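Local coordinates for flavodoxin, WrbA-like protein (Agrobacterium tumefaciens, PDB 3D7N) that is a flavodoxin-like protein that probably binds FMN and uses it to pass electrons from NAD(P)H to quinones, at residues S81-W84 / K88-D91; H21-A26 / I150-Q155; V12-Y17 / S70-K75; K92-F97 / L116-H121. All coordinates share one frame; numbering follows the deposited sequence.

Interaction 1: S81-W84 / K88-D91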
loop_
_atom_site.group_PDB
_atom_site.type_symbol
_atom_site.label_atom_id
_atom_site.label_comp_id
_atom_site.label_asym_id
_atom_site.label_seq_id
_atom_site.Cartn_x
_atom_site.Cartn_y
_atom_site.Cartn_z
ATOM N N SER A 81 -6.463 -15.389 13.318
ATOM C CA SER A 81 -6.900 -14.557 14.433
ATOM C C SER A 81 -6.792 -15.327 15.733
ATOM O O SER A 81 -6.525 -14.748 16.760
ATOM C CB SER A 81 -8.337 -14.062 14.253
ATOM O OG SER A 81 -9.271 -15.124 14.154
ATOM N N LYS A 82 -7.001 -16.644 15.685
ATOM C CA LYS A 82 -6.920 -17.506 16.876
ATOM C C LYS A 82 -5.495 -17.502 17.459
ATOM O O LYS A 82 -5.308 -17.062 18.580
ATOM C CB LYS A 82 -7.437 -18.909 16.550
ATOM C CG LYS A 82 -7.007 -19.974 17.534
ATOM C CD LYS A 82 -7.927 -21.185 17.562
ATOM C CE LYS A 82 -7.143 -22.427 17.968
ATOM N NZ LYS A 82 -7.949 -23.357 18.786
ATOM N N PRO A 83 -4.473 -17.943 16.701
ATOM C CA PRO A 83 -3.118 -17.775 17.259
ATOM C C PRO A 83 -2.724 -16.331 17.593
ATOM O O PRO A 83 -1.903 -16.095 18.457
ATOM C CB PRO A 83 -2.192 -18.377 16.183
ATOM C CG PRO A 83 -3.017 -18.541 14.956
ATOM C CD PRO A 83 -4.455 -18.644 15.409
ATOM N N TRP A 84 -3.324 -15.375 16.917
ATOM C CA TRP A 84 -3.058 -13.948 17.150
ATOM C C TRP A 84 -3.554 -13.448 18.515
ATOM O O TRP A 84 -2.886 -12.664 19.168
ATOM C CB TRP A 84 -3.706 -13.150 16.024
ATOM C CG TRP A 84 -3.635 -11.675 16.163
ATOM C CD1 TRP A 84 -2.545 -10.895 16.023
ATOM C CD2 TRP A 84 -4.725 -10.802 16.448
ATOM N NE1 TRP A 84 -2.881 -9.580 16.206
ATOM C CE2 TRP A 84 -4.217 -9.500 16.480
ATOM C CE3 TRP A 84 -6.094 -11.000 16.698
ATOM C CZ2 TRP A 84 -5.019 -8.395 16.725
ATOM C CZ3 TRP A 84 -6.881 -9.912 16.951
ATOM C CH2 TRP A 84 -6.343 -8.618 16.974
ATOM N N LYS A 88 0.565 -16.389 19.934
ATOM C CA LYS A 88 1.354 -17.592 19.707
ATOM C C LYS A 88 2.534 -17.412 18.742
ATOM O O LYS A 88 3.544 -18.109 18.872
ATOM C CB LYS A 88 0.462 -18.739 19.223
ATOM C CG LYS A 88 -0.505 -19.262 20.313
ATOM C CD LYS A 88 -0.571 -20.802 20.422
ATOM C CE LYS A 88 0.239 -21.417 21.596
ATOM N NZ LYS A 88 -0.602 -21.656 22.814
ATOM N N TRP A 89 2.430 -16.470 17.798
ATOM C CA TRP A 89 3.456 -16.303 16.799
ATOM C C TRP A 89 4.340 -15.091 17.049
ATOM O O TRP A 89 5.111 -14.710 16.163
ATOM C CB TRP A 89 2.846 -16.232 15.378
ATOM C CG TRP A 89 2.037 -17.446 14.965
ATOM C CD1 TRP A 89 1.903 -18.605 15.647
ATOM C CD2 TRP A 89 1.290 -17.615 13.749
ATOM N NE1 TRP A 89 1.101 -19.466 14.978
ATOM C CE2 TRP A 89 0.699 -18.896 13.806
ATOM C CE3 TRP A 89 1.062 -16.814 12.627
ATOM C CZ2 TRP A 89 -0.102 -19.405 12.772
ATOM C CZ3 TRP A 89 0.266 -17.301 11.597
ATOM C CH2 TRP A 89 -0.313 -18.588 11.676
ATOM N N GLN A 90 4.223 -14.465 18.215
ATOM C CA GLN A 90 5.051 -13.297 18.554
ATOM C C GLN A 90 6.542 -13.665 18.443
ATOM O O GLN A 90 6.980 -14.750 18.849
ATOM C CB GLN A 90 4.716 -12.767 19.981
ATOM C CG GLN A 90 5.086 -11.249 20.283
ATOM C CD GLN A 90 3.942 -10.224 19.937
ATOM O OE1 GLN A 90 3.955 -9.048 20.391
ATOM N NE2 GLN A 90 2.943 -10.679 19.155
ATOM N N ASP A 91 7.305 -12.769 17.844
ATOM C CA ASP A 91 8.754 -12.905 17.709
ATOM C C ASP A 91 9.270 -13.998 16.783
ATOM O O ASP A 91 10.479 -14.194 16.683
ATOM C CB ASP A 91 9.419 -12.998 19.079
ATOM C CG ASP A 91 9.129 -11.803 19.917
ATOM O OD1 ASP A 91 8.831 -10.763 19.324
ATOM O OD2 ASP A 91 9.156 -11.896 21.154
HETATM O O HOH W 1 0.493 -14.408 16.970
#

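Interaction 2: H21-A26 / I150-Q155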
loop_
_atom_site.group_PDB
_atom_site.type_symbol
_atom_site.label_atom_id
_atom_site.label_comp_id
_atom_site.label_asym_id
_atom_site.label_seq_id
_atom_site.Cartn_x
_atom_site.Cartn_y
_atom_site.Cartn_z
ATOM N N HIS A 21 2.585 -23.494 -5.919
ATOM C CA HIS A 21 3.059 -24.786 -5.353
ATOM C C HIS A 21 4.521 -25.063 -5.696
ATOM O O HIS A 21 5.292 -25.507 -4.849
ATOM C CB HIS A 21 2.198 -25.965 -5.830
ATOM C CG HIS A 21 2.682 -27.306 -5.356
ATOM N ND1 HIS A 21 2.711 -27.663 -4.024
ATOM C CD2 HIS A 21 3.152 -28.381 -6.038
ATOM C CE1 HIS A 21 3.161 -28.900 -3.904
ATOM N NE2 HIS A 21 3.445 -29.355 -5.111
ATOM N N ARG A 22 4.906 -24.798 -6.936
ATOM C CA ARG A 22 6.292 -24.998 -7.362
ATOM C C ARG A 22 7.240 -24.029 -6.657
ATOM O O ARG A 22 8.331 -24.385 -6.226
ATOM C CB ARG A 22 6.397 -24.855 -8.893
ATOM C CG ARG A 22 7.669 -25.366 -9.493
ATOM C CD ARG A 22 7.798 -26.878 -9.354
ATOM N NE ARG A 22 9.184 -27.323 -9.548
ATOM C CZ ARG A 22 10.168 -27.225 -8.650
ATOM N NH1 ARG A 22 9.976 -26.677 -7.451
ATOM N NH2 ARG A 22 11.376 -27.660 -8.965
HETATM N N MSE A 23 6.801 -22.790 -6.523
HETATM C CA MSE A 23 7.586 -21.774 -5.811
HETATM C C MSE A 23 7.748 -22.110 -4.316
HETATM O O MSE A 23 8.775 -21.833 -3.714
HETATM C CB MSE A 23 6.934 -20.417 -6.006
HETATM C CG MSE A 23 7.857 -19.344 -6.551
HETATM SE SE MSE A 23 6.910 -17.597 -6.226
HETATM C CE MSE A 23 8.497 -16.471 -5.698
ATOM N N ALA A 24 6.721 -22.712 -3.730
ATOM C CA ALA A 24 6.770 -23.142 -2.351
ATOM C C ALA A 24 7.769 -24.282 -2.179
ATOM O O ALA A 24 8.545 -24.267 -1.228
ATOM C CB ALA A 24 5.391 -23.555 -1.875
ATOM N N GLU A 25 7.739 -25.279 -3.083
ATOM C CA GLU A 25 8.732 -26.342 -3.062
ATOM C C GLU A 25 10.154 -25.772 -3.110
ATOM O O GLU A 25 11.020 -26.184 -2.367
ATOM C CB GLU A 25 8.485 -27.359 -4.203
ATOM C CG GLU A 25 7.223 -28.221 -3.982
ATOM C CD GLU A 25 6.704 -28.947 -5.227
ATOM O OE1 GLU A 25 6.665 -28.382 -6.341
ATOM O OE2 GLU A 25 6.292 -30.109 -5.087
ATOM N N ALA A 26 10.369 -24.797 -3.973
ATOM C CA ALA A 26 11.657 -24.118 -4.076
ATOM C C ALA A 26 12.103 -23.418 -2.766
ATOM O O ALA A 26 13.267 -23.561 -2.325
ATOM C CB ALA A 26 11.619 -23.131 -5.260
ATOM N N ILE A 150 11.330 -6.887 -1.330
ATOM C CA ILE A 150 10.718 -7.175 -0.070
ATOM C C ILE A 150 10.629 -8.713 0.211
ATOM O O ILE A 150 10.737 -9.151 1.341
ATOM C CB ILE A 150 9.363 -6.404 0.060
ATOM C CG1 ILE A 150 9.167 -5.965 1.487
ATOM C CG2 ILE A 150 8.186 -7.217 -0.315
ATOM C CD1 ILE A 150 9.975 -4.766 1.787
ATOM N N ALA A 151 10.498 -9.488 -0.861
ATOM C CA ALA A 151 10.265 -10.914 -0.862
ATOM C C ALA A 151 10.236 -11.327 -2.356
ATOM O O ALA A 151 10.119 -10.483 -3.208
ATOM C CB ALA A 151 8.934 -11.233 -0.186
ATOM N N PRO A 152 10.316 -12.592 -2.656
ATOM C CA PRO A 152 10.330 -12.994 -4.039
ATOM C C PRO A 152 8.977 -12.871 -4.687
ATOM O O PRO A 152 7.989 -13.176 -4.096
ATOM C CB PRO A 152 10.762 -14.441 -3.968
ATOM C CG PRO A 152 10.803 -14.776 -2.615
ATOM C CD PRO A 152 10.939 -13.599 -1.817
HETATM N N MSE A 153 8.958 -12.389 -5.909
HETATM C CA MSE A 153 7.781 -12.417 -6.735
HETATM C C MSE A 153 8.175 -12.976 -8.080
HETATM O O MSE A 153 9.313 -12.898 -8.479
HETATM C CB MSE A 153 7.153 -11.048 -6.859
HETATM C CG MSE A 153 8.073 -9.977 -7.262
HETATM SE SE MSE A 153 7.207 -8.318 -7.590
HETATM C CE MSE A 153 7.088 -7.697 -5.825
ATOM N N ALA A 154 7.236 -13.590 -8.762
ATOM C CA ALA A 154 7.555 -14.328 -9.963
ATOM C C ALA A 154 6.443 -14.332 -10.999
ATOM O O ALA A 154 5.284 -14.184 -10.699
ATOM C CB ALA A 154 7.915 -15.716 -9.612
ATOM N N GLN A 155 6.855 -14.524 -12.236
ATOM C CA GLN A 155 5.997 -14.632 -13.422
ATOM C C GLN A 155 5.387 -16.054 -13.564
ATOM O O GLN A 155 6.043 -17.063 -13.243
ATOM C CB GLN A 155 6.852 -14.302 -14.665
ATOM C CG GLN A 155 6.144 -14.445 -16.042
ATOM C CD GLN A 155 4.830 -13.660 -16.121
ATOM O OE1 GLN A 155 4.531 -12.808 -15.240
ATOM N NE2 GLN A 155 4.034 -13.942 -17.171
#

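Interaction 3: V12-Y17 / S70-K75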
loop_
_atom_site.group_PDB
_atom_site.type_symbol
_atom_site.label_atom_id
_atom_site.label_comp_id
_atom_site.label_asym_id
_atom_site.label_seq_id
_atom_site.Cartn_x
_atom_site.Cartn_y
_atom_site.Cartn_z
ATOM N N VAL A 12 3.748 -22.333 4.499
ATOM C CA VAL A 12 2.279 -22.488 4.487
ATOM C C VAL A 12 1.781 -21.683 3.289
ATOM O O VAL A 12 2.094 -20.488 3.153
ATOM C CB VAL A 12 1.610 -22.018 5.833
ATOM C CG1 VAL A 12 1.867 -20.505 6.104
ATOM C CG2 VAL A 12 0.117 -22.354 5.851
ATOM N N TYR A 13 1.083 -22.339 2.369
ATOM C CA TYR A 13 0.817 -21.714 1.072
ATOM C C TYR A 13 -0.504 -22.158 0.475
ATOM O O TYR A 13 -0.997 -23.267 0.731
ATOM C CB TYR A 13 1.945 -22.087 0.068
ATOM C CG TYR A 13 1.900 -23.551 -0.338
ATOM C CD1 TYR A 13 1.294 -23.949 -1.530
ATOM C CD2 TYR A 13 2.396 -24.544 0.506
ATOM C CE1 TYR A 13 1.181 -25.323 -1.875
ATOM C CE2 TYR A 13 2.310 -25.927 0.152
ATOM C CZ TYR A 13 1.702 -26.292 -1.038
ATOM O OH TYR A 13 1.598 -27.627 -1.384
ATOM N N HIS A 14 -1.032 -21.308 -0.386
ATOM C CA HIS A 14 -2.138 -21.698 -1.256
ATOM C C HIS A 14 -1.656 -21.677 -2.714
ATOM O O HIS A 14 -0.927 -20.768 -3.098
ATOM C CB HIS A 14 -3.365 -20.767 -1.044
ATOM C CG HIS A 14 -4.456 -21.014 -2.026
ATOM N ND1 HIS A 14 -4.720 -20.156 -3.069
ATOM C CD2 HIS A 14 -5.290 -22.072 -2.189
ATOM C CE1 HIS A 14 -5.696 -20.655 -3.813
ATOM N NE2 HIS A 14 -6.053 -21.822 -3.304
ATOM N N SER A 15 -2.018 -22.704 -3.491
ATOM C CA SER A 15 -1.911 -22.637 -4.948
ATOM C C SER A 15 -3.223 -22.853 -5.652
ATOM O O SER A 15 -3.847 -23.919 -5.568
ATOM C CB SER A 15 -0.898 -23.618 -5.511
ATOM O OG SER A 15 -0.904 -24.755 -4.718
ATOM N N GLY A 16 -3.629 -21.801 -6.354
ATOM C CA GLY A 16 -4.617 -21.928 -7.401
ATOM C C GLY A 16 -3.815 -22.087 -8.679
ATOM O O GLY A 16 -3.078 -21.154 -9.077
ATOM N N TYR A 17 -3.927 -23.271 -9.277
ATOM C CA TYR A 17 -3.309 -23.638 -10.570
ATOM C C TYR A 17 -1.955 -24.359 -10.411
ATOM O O TYR A 17 -1.505 -25.036 -11.335
ATOM C CB TYR A 17 -3.192 -22.459 -11.576
ATOM C CG TYR A 17 -4.392 -21.514 -11.672
ATOM C CD1 TYR A 17 -5.696 -21.995 -11.915
ATOM C CD2 TYR A 17 -4.213 -20.125 -11.532
ATOM C CE1 TYR A 17 -6.807 -21.099 -11.993
ATOM C CE2 TYR A 17 -5.305 -19.226 -11.607
ATOM C CZ TYR A 17 -6.596 -19.712 -11.837
ATOM O OH TYR A 17 -7.643 -18.804 -11.910
ATOM N N SER A 70 -4.998 -14.544 -2.848
ATOM C CA SER A 70 -6.206 -15.320 -3.092
ATOM C C SER A 70 -7.120 -15.300 -1.883
ATOM O O SER A 70 -6.656 -15.210 -0.725
ATOM C CB SER A 70 -5.837 -16.746 -3.405
ATOM O OG SER A 70 -5.066 -17.318 -2.370
ATOM N N TRP A 71 -8.424 -15.394 -2.137
ATOM C CA TRP A 71 -9.361 -15.487 -1.053
ATOM C C TRP A 71 -9.052 -16.644 -0.106
ATOM O O TRP A 71 -9.263 -16.525 1.086
ATOM C CB TRP A 71 -10.794 -15.557 -1.543
ATOM C CG TRP A 71 -11.261 -16.854 -2.158
ATOM C CD1 TRP A 71 -11.367 -17.132 -3.490
ATOM C CD2 TRP A 71 -11.743 -18.007 -1.463
ATOM N NE1 TRP A 71 -11.871 -18.384 -3.665
ATOM C CE2 TRP A 71 -12.106 -18.953 -2.440
ATOM C CE3 TRP A 71 -11.895 -18.340 -0.101
ATOM C CZ2 TRP A 71 -12.625 -20.222 -2.107
ATOM C CZ3 TRP A 71 -12.384 -19.596 0.224
ATOM C CH2 TRP A 71 -12.763 -20.514 -0.774
ATOM N N GLN A 72 -8.541 -17.743 -0.642
ATOM C CA GLN A 72 -8.188 -18.889 0.156
ATOM C C GLN A 72 -7.066 -18.543 1.120
ATOM O O GLN A 72 -7.130 -18.894 2.271
ATOM C CB GLN A 72 -7.771 -20.070 -0.738
ATOM C CG GLN A 72 -8.915 -20.748 -1.500
ATOM C CD GLN A 72 -9.050 -20.238 -2.939
ATOM O OE1 GLN A 72 -8.633 -19.127 -3.277
ATOM N NE2 GLN A 72 -9.666 -21.038 -3.773
ATOM N N PHE A 73 -6.024 -17.852 0.655
ATOM C CA PHE A 73 -5.002 -17.354 1.597
ATOM C C PHE A 73 -5.559 -16.421 2.678
ATOM O O PHE A 73 -5.220 -16.574 3.833
ATOM C CB PHE A 73 -3.814 -16.682 0.932
ATOM C CG PHE A 73 -2.711 -16.372 1.909
ATOM C CD1 PHE A 73 -1.785 -17.314 2.234
ATOM C CD2 PHE A 73 -2.677 -15.175 2.567
ATOM C CE1 PHE A 73 -0.829 -17.053 3.136
ATOM C CE2 PHE A 73 -1.704 -14.915 3.485
ATOM C CZ PHE A 73 -0.790 -15.849 3.758
ATOM N N LYS A 74 -6.422 -15.480 2.315
ATOM C CA LYS A 74 -6.965 -14.498 3.275
ATOM C C LYS A 74 -7.870 -15.205 4.296
ATOM O O LYS A 74 -7.802 -14.940 5.479
ATOM C CB LYS A 74 -7.678 -13.371 2.517
ATOM C CG LYS A 74 -8.171 -12.229 3.357
ATOM C CD LYS A 74 -7.038 -11.576 4.169
ATOM C CE LYS A 74 -7.455 -10.285 4.832
ATOM N NZ LYS A 74 -8.700 -10.435 5.669
ATOM N N LYS A 75 -8.665 -16.175 3.859
ATOM C CA LYS A 75 -9.432 -17.029 4.795
ATOM C C LYS A 75 -8.546 -17.720 5.836
ATOM O O LYS A 75 -8.922 -17.889 6.997
ATOM C CB LYS A 75 -10.211 -18.103 4.036
ATOM C CG LYS A 75 -11.100 -18.970 4.950
ATOM C CD LYS A 75 -12.171 -19.681 4.157
ATOM C CE LYS A 75 -13.228 -20.330 5.039
ATOM N NZ LYS A 75 -12.933 -21.746 5.313
#

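Interaction 4: K92-F97 / L116-H121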
loop_
_atom_site.group_PDB
_atom_site.type_symbol
_atom_site.label_atom_id
_atom_site.label_comp_id
_atom_site.label_asym_id
_atom_site.label_seq_id
_atom_site.Cartn_x
_atom_site.Cartn_y
_atom_site.Cartn_z
ATOM N N LYS A 92 8.381 -14.680 16.081
ATOM C CA LYS A 92 8.795 -15.615 15.052
ATOM C C LYS A 92 9.345 -14.848 13.849
ATOM O O LYS A 92 9.008 -13.668 13.629
ATOM C CB LYS A 92 7.609 -16.528 14.650
ATOM C CG LYS A 92 7.141 -17.507 15.768
ATOM C CD LYS A 92 6.221 -18.591 15.208
ATOM C CE LYS A 92 5.546 -19.490 16.268
ATOM N NZ LYS A 92 6.469 -20.335 17.038
ATOM N N VAL A 93 10.159 -15.521 13.053
ATOM C CA VAL A 93 10.711 -14.948 11.821
ATOM C C VAL A 93 9.741 -15.285 10.687
ATOM O O VAL A 93 9.322 -16.423 10.572
ATOM C CB VAL A 93 12.104 -15.548 11.511
ATOM C CG1 VAL A 93 12.586 -15.133 10.133
ATOM C CG2 VAL A 93 13.144 -15.169 12.646
ATOM N N PHE A 94 9.337 -14.274 9.903
ATOM C CA PHE A 94 8.421 -14.423 8.782
ATOM C C PHE A 94 9.102 -14.015 7.447
ATOM O O PHE A 94 10.029 -13.169 7.420
ATOM C CB PHE A 94 7.179 -13.536 8.995
ATOM C CG PHE A 94 6.227 -14.029 10.045
ATOM C CD1 PHE A 94 5.079 -14.759 9.688
ATOM C CD2 PHE A 94 6.447 -13.766 11.376
ATOM C CE1 PHE A 94 4.197 -15.240 10.684
ATOM C CE2 PHE A 94 5.562 -14.226 12.366
ATOM C CZ PHE A 94 4.464 -14.975 12.025
ATOM N N GLY A 95 8.653 -14.661 6.367
ATOM C CA GLY A 95 8.890 -14.229 5.006
ATOM C C GLY A 95 7.658 -14.548 4.131
ATOM O O GLY A 95 6.654 -15.072 4.613
ATOM N N GLY A 96 7.718 -14.220 2.839
ATOM C CA GLY A 96 6.593 -14.474 1.958
ATOM C C GLY A 96 7.022 -14.640 0.525
ATOM O O GLY A 96 8.172 -14.359 0.170
ATOM N N PHE A 97 6.086 -15.102 -0.291
ATOM C CA PHE A 97 6.263 -15.076 -1.710
ATOM C C PHE A 97 4.953 -15.089 -2.457
ATOM O O PHE A 97 3.930 -15.480 -1.941
ATOM C CB PHE A 97 7.136 -16.265 -2.158
ATOM C CG PHE A 97 6.631 -17.599 -1.705
ATOM C CD1 PHE A 97 5.887 -18.392 -2.554
ATOM C CD2 PHE A 97 6.912 -18.063 -0.426
ATOM C CE1 PHE A 97 5.406 -19.616 -2.113
ATOM C CE2 PHE A 97 6.422 -19.257 0.003
ATOM C CZ PHE A 97 5.673 -20.035 -0.848
ATOM N N LEU A 116 2.188 -7.057 6.625
ATOM C CA LEU A 116 1.183 -6.655 7.610
ATOM C C LEU A 116 0.720 -7.824 8.491
ATOM O O LEU A 116 0.573 -7.657 9.676
ATOM C CB LEU A 116 -0.037 -6.056 6.932
ATOM C CG LEU A 116 0.121 -4.709 6.244
ATOM C CD1 LEU A 116 -1.259 -4.214 5.716
ATOM C CD2 LEU A 116 0.722 -3.664 7.189
ATOM N N LEU A 117 0.528 -8.989 7.898
ATOM C CA LEU A 117 0.067 -10.170 8.575
ATOM C C LEU A 117 1.115 -10.604 9.584
ATOM O O LEU A 117 0.787 -10.815 10.737
ATOM C CB LEU A 117 -0.203 -11.278 7.562
ATOM C CG LEU A 117 -0.715 -12.586 8.131
ATOM C CD1 LEU A 117 -1.943 -12.333 9.095
ATOM C CD2 LEU A 117 -0.959 -13.532 6.917
ATOM N N ALA A 118 2.375 -10.630 9.157
ATOM C CA ALA A 118 3.546 -10.847 10.042
ATOM C C ALA A 118 3.653 -9.821 11.143
ATOM O O ALA A 118 3.930 -10.174 12.255
ATOM C CB ALA A 118 4.879 -10.873 9.220
ATOM N N GLY A 119 3.435 -8.550 10.842
ATOM C CA GLY A 119 3.499 -7.478 11.840
ATOM C C GLY A 119 2.391 -7.607 12.877
ATOM O O GLY A 119 2.588 -7.471 14.085
ATOM N N GLN A 120 1.211 -7.886 12.393
ATOM C CA GLN A 120 0.025 -8.084 13.230
ATOM C C GLN A 120 0.335 -9.155 14.292
ATOM O O GLN A 120 -0.110 -9.063 15.447
ATOM C CB GLN A 120 -1.070 -8.596 12.298
ATOM C CG GLN A 120 -2.427 -8.521 12.803
ATOM C CD GLN A 120 -3.250 -7.456 12.133
ATOM O OE1 GLN A 120 -2.914 -7.031 11.047
ATOM N NE2 GLN A 120 -4.336 -6.985 12.820
ATOM N N HIS A 121 1.120 -10.164 13.887
ATOM C CA HIS A 121 1.547 -11.253 14.757
ATOM C C HIS A 121 2.799 -10.949 15.559
ATOM O O HIS A 121 3.285 -11.790 16.292
ATOM C CB HIS A 121 1.772 -12.511 13.905
ATOM C CG HIS A 121 0.507 -13.207 13.524
ATOM N ND1 HIS A 121 -0.157 -14.048 14.389
ATOM C CD2 HIS A 121 -0.231 -13.177 12.393
ATOM C CE1 HIS A 121 -1.245 -14.512 13.804
ATOM N NE2 HIS A 121 -1.317 -13.996 12.594
#

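Interaction 1: S81-W84 / K88-D91
The CB-CG edge of the Pro83 ring rests on one face of the Trp89 indole. Pro83 CB sits 3.9 Å from the centroid of the five-membered ring of Trp89, 23° off the normal, a CH-pi contact displaced toward the rim; Pro83 CG continues over the benzo part, 3.7 Å from Trp89 CZ2. The two side chains run side by side and point the same way. On the same side of the indole plane, near CE3 of the six-membered ring, the imidazole of His121 stacks as well, while at the rim Trp89 NE1 donates to Asp53 of helix 46-54. The indole has CG anti to its carbonyl carbon (chi1 -59°), a rotation that brings it beside the proline.

The backbones are joined more directly. Lys88 N donates to Pro83 O at 2.9 Å with an N-H...O angle of 151°, and a water bridges the same carbonyl, to which it donates, and Trp89 N, 2.9 Å from the water oxygen. Proline suits the first turn of helix 81-85, where no amide N-H is needed, and Lys88 adds its CB to the apolar patch. The chemistry thus divides: the carbonyl of Pro83 takes a direct bond from Lys88 N and a longer one from the water, joining the helix to the loop beyond it, while the C-H groups of CB and CG meet the electron-rich pi face in a weak CH-pi and dispersion contact.

Interaction 2: H21-A26 / I150-Q155
Segment 21-26, on helix 19-31, and segment 150-155, a loop running into a weakly bonded strand, stay well apart, their nearest CA atoms, those of Met23 and Ala154, being 8.5 Å from each other, and one long side chain spans the gap. Met23, present as selenomethionine, points at the strand and reaches it with its last two atoms. Its methyl CE presses on Pro152 CB at 3.5 Å, rather tight for two carbons, and SE lies 4.0 Å from Ala154 CB. The chain runs extended through chi2 (-165°) and turns only at its end, so that SE faces the alanine while CE reaches the proline.

Each residue fits its place. An unbranched, pliable side chain can cross from helix to strand and settle between two small surfaces; alanine is short enough to let SE approach the strand; and proline offers a rigid apolar corner. Phe97 and Asn99 of strand 93-100 also touch Met23, and Tyr176 of helix 167-186 packs on Pro152, placing the contact in the core between the sheet and the helices on one of its sides. The helix carries its charges elsewhere: Arg22 and Glu25 form a long salt bridge, with the carboxylate well out of the guanidinium plane, and Glu25 CG rests over a face of the His21 ring.

No hydrogen bond links the two segments. Cohesion here comes from dispersion, to which the polarisable chalcogen contributes (selenium here, sulfur in the natural methionine), and from the removal of apolar surface from water, so it depends on close fit more than on direction.

Interaction 3: V12-Y17 / S70-K75
The imidazole of His14 packs against Ser70 and Gln72 in a buried, partly polar contact between the segment following strand 9-13 and the first turn of helix 71-79. Gln72 lies across one face of the ring: its CB stands over the centre, 3.5 Å from the His14 ring centroid and almost on the normal, a CH-pi contact. Beyond it the amide of Gln72 is turned only 22° from the ring plane, with OE1 3.4 Å from His14 CE1. A bend at chi2 of Gln72 lays the amide along the imidazole, and Gln72 NE2 donates to Ala40 O.

The first torsion of His14 turns the ring away from its own amide nitrogen and toward the helix start. There His14 ND1 donates to Ser70 OG at 2.9 Å, a weak bond with an angle of 120°. Ser70 OG also accepts a much straighter bond from Phe73 N, at 3.2 Å and 162°, and is hydrogen-bonded to Thr62 as well. Serine suits this position because its short side chain can fold back to an amide of the first turn.

Nearby, Trp71 and Lys75 form reciprocal cation-pi contacts with Lys75 and Trp71 of the second subunit. The arrangement is a classical serine N-cap, held against the first strand of a flavodoxin-like fold and what follows it, where the loop to helix 19-31 probably receives the FMN phosphate, as in flavodoxins.

Interaction 4: K92-F97 / L116-H121
Apolar packing carries the contact: Phe94, on strand 93-100, and Ala118, on helix 104-120, point at each other, and Phe94 CB meets Ala118 CB at 3.5 Å. The small methyl lets the helix come close to the sheet, with 6.2 Å between the CA atoms of these two residues.

A CH-pi contact adds to it. Ala118 CA stands over the middle of the Phe94 ring, 4.2 Å from its centroid and 11° off the normal. With CG anti to the carbonyl carbon (chi1 -73°), the phenyl presents that face to the helix. Farther along the ring, Phe94 CZ approaches His121 CB at 4.1 Å, the two side chains crossing at about a right angle. Trp125 packs on both Phe94 and Ala118, and Phe60 meets the phenyl too.

The polar part lies apart from these apolar atoms: His121, just past the helix, uses NE2 to bond Ser80 OG, while Met66 of the second subunit packs on its side chain.

Strand 93-100 is hydrogen-bonded to strand 124-126, into which the helix leads, so the contact sits inside a beta-alpha-beta crossover, the repeated unit of the flavodoxin-like alpha/beta sandwich.

Overall arrangement
From the N terminus, interaction 3 opens first, at the end of strand 9-13, and interaction 2 follows on the next helix, 19-31. Interaction 3 closes at helix 71-79 after 52 residues, while interaction 2 closes only at 150-155, so the two cross. Within the long span of interaction 2, interactions 1 and 4 come in series: 81-84 with 88-91 shuts a turn of three residues, then 92-97 with 116-121 ties a strand to the helix that follows it. Interactions 1 and 4 touch through Trp84, Trp89 and His121. Interactions 2, 3 and 4 all reach the one sheet, and interactions 1, 3 and 4 also border the second subunit.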